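Local coordinates for protein diaminopimelate decarboxylase (Methanocaldococcus jannaschii, PDB 1TWI) that catalyses the pyridoxal phosphate-dependent decarboxylation of meso-diaminopimelate to L-lysine, the last step of lysine biosynthesis by the diaminopimelate pathway, at residues F51-W54 / E55-G59. Sequence-based numbering, arbitrary orientation.
Sequences FKRW and EEETG
Lys52, Arg53 and Trp54 offer their carbonyls to the amides of Glu56, Glu57 and Thr58 in three successive i to i+4 bonds in the last turn or so of helix 37-58, after which Gly59 leaves helical geometry with positive phi, where a side chain would press on the preceding carbonyl and glycine is at ease. Trp54 is buried, and Thr58 lies against it from the next turn. The threonine methyl CG2 sits 3.6 Å from the centroid of the indole six-membered ring, only 3° off its normal, a CH-pi contact over the middle of one face. With chi1 at 69°, Thr58 OG1 sits between its own N and carbonyl carbon and meets Trp54 O at 2.7 Å, so that this oxygen takes two bonds, from Thr58 N and OG1, reaching it from opposite faces of the carbonyl plane. A beta-branched threonine thus serves the indole with its methyl and the helix end with its hydroxyl, and OG1 in turn accepts from Lys60 N just beyond. On another flank, Arg53 stretches an extended chain to Glu57, and its NE donates a nearly straight bond to Glu57 OE2 (2.9 Å, 165°). The acceptor lies near the guanidinium plane but is met from above the carboxylate plane; arginine has N-H groups enough to bond Asn273 through NH2 as well. Glu56 OE2 lies 3.4 Å from Lys52 CD, beside the aliphatic chain, whereas the ammonium group pairs with Glu49. Helix 37-58 packs on the outside of the alpha/beta barrel: Phe51, Arg53 and Glu57 touch helix 264-276, Phe51 stacks on Phe62 of strand 62-67, and the long, flat Trp54 reaches inward to Leu287 of strand 286-289, its NE1 bonded to Pro285 O just before that strand.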
ATOM      1  N   PHE A  51      16.058 -28.803  -9.145  1.00 16.10           N
ATOM      2  CA  PHE A  51      16.067 -29.544  -7.891  1.00 17.14           C
ATOM      3  C   PHE A  51      15.672 -31.030  -7.951  1.00 18.99           C
ATOM      4  O   PHE A  51      15.679 -31.678  -6.944  1.00 18.35           O
ATOM      5  CB  PHE A  51      15.201 -28.819  -6.824  1.00 15.37           C
ATOM      6  CG  PHE A  51      15.850 -27.575  -6.250  1.00 13.43           C
ATOM      7  CD1 PHE A  51      16.587 -27.645  -5.078  1.00 11.92           C
ATOM      8  CD2 PHE A  51      15.740 -26.348  -6.902  1.00 11.39           C
ATOM      9  CE1 PHE A  51      17.214 -26.505  -4.560  1.00 12.42           C
ATOM     10  CE2 PHE A  51      16.368 -25.178  -6.395  1.00 12.07           C
ATOM     11  CZ  PHE A  51      17.114 -25.253  -5.216  1.00  8.71           C
ATOM     12  N   LYS A  52      15.380 -31.602  -9.120  1.00 20.33           N
ATOM     13  CA  LYS A  52      14.982 -33.015  -9.133  1.00 19.26           C
ATOM     14  C   LYS A  52      16.117 -33.918  -8.650  1.00 18.23           C
ATOM     15  O   LYS A  52      15.904 -35.048  -8.246  1.00 16.58           O
ATOM     16  CB  LYS A  52      14.540 -33.440 -10.541  1.00 23.23           C
ATOM     17  CG  LYS A  52      15.637 -33.334 -11.571  1.00 26.48           C
ATOM     18  CD  LYS A  52      15.097 -33.870 -12.893  1.00 30.95           C
ATOM     19  CE  LYS A  52      15.933 -33.465 -14.083  1.00 33.36           C
ATOM     20  NZ  LYS A  52      15.074 -33.652 -15.334  1.00 34.38           N
ATOM     21  N   ARG A  53      17.329 -33.421  -8.733  1.00 17.25           N
ATOM     22  CA  ARG A  53      18.451 -34.161  -8.225  1.00 17.97           C
ATOM     23  C   ARG A  53      18.214 -34.563  -6.732  1.00 17.34           C
ATOM     24  O   ARG A  53      18.666 -35.621  -6.268  1.00 17.56           O
ATOM     25  CB  ARG A  53      19.700 -33.278  -8.324  1.00 20.19           C
ATOM     26  CG  ARG A  53      20.901 -33.857  -7.672  1.00 21.04           C
ATOM     27  CD  ARG A  53      22.118 -32.974  -7.846  1.00 24.85           C
ATOM     28  NE  ARG A  53      23.232 -33.499  -7.055  1.00 24.97           N
ATOM     29  CZ  ARG A  53      24.186 -32.726  -6.561  1.00 27.10           C
ATOM     30  NH1 ARG A  53      24.149 -31.419  -6.792  1.00 28.41           N
ATOM     31  NH2 ARG A  53      25.141 -33.241  -5.812  1.00 26.43           N
ATOM     32  N   TRP A  54      17.555 -33.701  -5.959  1.00 15.92           N
ATOM     33  CA  TRP A  54      17.315 -34.036  -4.541  1.00 15.99           C
ATOM     34  C   TRP A  54      16.599 -35.379  -4.415  1.00 17.43           C
ATOM     35  O   TRP A  54      17.051 -36.286  -3.696  1.00 18.21           O
ATOM     36  CB  TRP A  54      16.457 -32.957  -3.830  1.00 14.11           C
ATOM     37  CG  TRP A  54      16.376 -33.258  -2.368  1.00 13.00           C
ATOM     38  CD1 TRP A  54      15.261 -33.631  -1.628  1.00 14.45           C
ATOM     39  CD2 TRP A  54      17.456 -33.193  -1.457  1.00 13.66           C
ATOM     40  NE1 TRP A  54      15.616 -33.785  -0.288  1.00 13.59           N
ATOM     41  CE2 TRP A  54      16.960 -33.516  -0.177  1.00 12.76           C
ATOM     42  CE3 TRP A  54      18.828 -32.880  -1.601  1.00 14.24           C
ATOM     43  CZ2 TRP A  54      17.785 -33.538   0.958  1.00 14.71           C
ATOM     44  CZ3 TRP A  54      19.637 -32.906  -0.476  1.00 12.45           C
ATOM     45  CH2 TRP A  54      19.121 -33.227   0.782  1.00 14.26           C
ATOM     46  N   GLU A  55      15.476 -35.518  -5.111  1.00 19.43           N
ATOM     47  CA  GLU A  55      14.693 -36.773  -5.064  1.00 21.12           C
ATOM     48  C   GLU A  55      15.493 -37.917  -5.664  1.00 20.18           C
ATOM     49  O   GLU A  55      15.439 -39.024  -5.165  1.00 20.51           O
ATOM     50  CB  GLU A  55      13.355 -36.644  -5.848  1.00 24.00           C
ATOM     51  CG  GLU A  55      12.719 -38.009  -6.392  1.00 33.56           C
ATOM     52  CD  GLU A  55      12.509 -38.120  -7.986  1.00 37.72           C
ATOM     53  OE1 GLU A  55      13.105 -39.033  -8.646  1.00 38.64           O
ATOM     54  OE2 GLU A  55      11.744 -37.314  -8.583  1.00 39.05           O
ATOM     55  N   GLU A  56      16.226 -37.638  -6.738  1.00 19.99           N
ATOM     56  CA  GLU A  56      17.021 -38.665  -7.410  1.00 20.72           C
ATOM     57  C   GLU A  56      18.075 -39.259  -6.514  1.00 20.46           C
ATOM     58  O   GLU A  56      18.292 -40.470  -6.498  1.00 19.52           O
ATOM     59  CB  GLU A  56      17.730 -38.079  -8.639  1.00 22.13           C
ATOM     60  CG  GLU A  56      16.780 -37.667  -9.747  1.00 25.48           C
ATOM     61  CD  GLU A  56      17.451 -36.903 -10.864  1.00 26.99           C
ATOM     62  OE1 GLU A  56      18.646 -36.511 -10.722  1.00 27.86           O
ATOM     63  OE2 GLU A  56      16.755 -36.682 -11.891  1.00 29.38           O
ATOM     64  N   GLU A  57      18.759 -38.405  -5.774  1.00 20.01           N
ATOM     65  CA  GLU A  57      19.834 -38.900  -4.934  1.00 21.12           C
ATOM     66  C   GLU A  57      19.515 -39.332  -3.522  1.00 20.60           C
ATOM     67  O   GLU A  57      20.254 -40.141  -2.977  1.00 19.03           O
ATOM     68  CB  GLU A  57      20.958 -37.867  -4.891  1.00 25.15           C
ATOM     69  CG  GLU A  57      22.023 -38.076  -6.015  1.00 31.69           C
ATOM     70  CD  GLU A  57      23.080 -37.000  -5.982  1.00 35.98           C
ATOM     71  OE1 GLU A  57      23.583 -36.741  -4.868  1.00 38.39           O
ATOM     72  OE2 GLU A  57      23.412 -36.404  -7.051  1.00 39.56           O
ATOM     73  N   THR A  58      18.434 -38.805  -2.932  1.00 18.71           N
ATOM     74  CA  THR A  58      18.067 -39.108  -1.539  1.00 18.78           C
ATOM     75  C   THR A  58      16.790 -39.972  -1.426  1.00 19.17           C
ATOM     76  O   THR A  58      16.491 -40.517  -0.373  1.00 19.66           O
ATOM     77  CB  THR A  58      17.754 -37.757  -0.730  1.00 17.67           C
ATOM     78  OG1 THR A  58      16.530 -37.200  -1.242  1.00 16.05           O
ATOM     79  CG2 THR A  58      18.865 -36.732  -0.890  1.00 16.86           C
ATOM     80  N   GLY A  59      16.025 -40.095  -2.496  1.00 19.79           N
ATOM     81  CA  GLY A  59      14.780 -40.841  -2.367  1.00 19.75           C
ATOM     82  C   GLY A  59      13.719 -40.038  -1.597  1.00 21.36           C
ATOM     83  O   GLY A  59      12.590 -40.491  -1.436  1.00 22.94           O
TER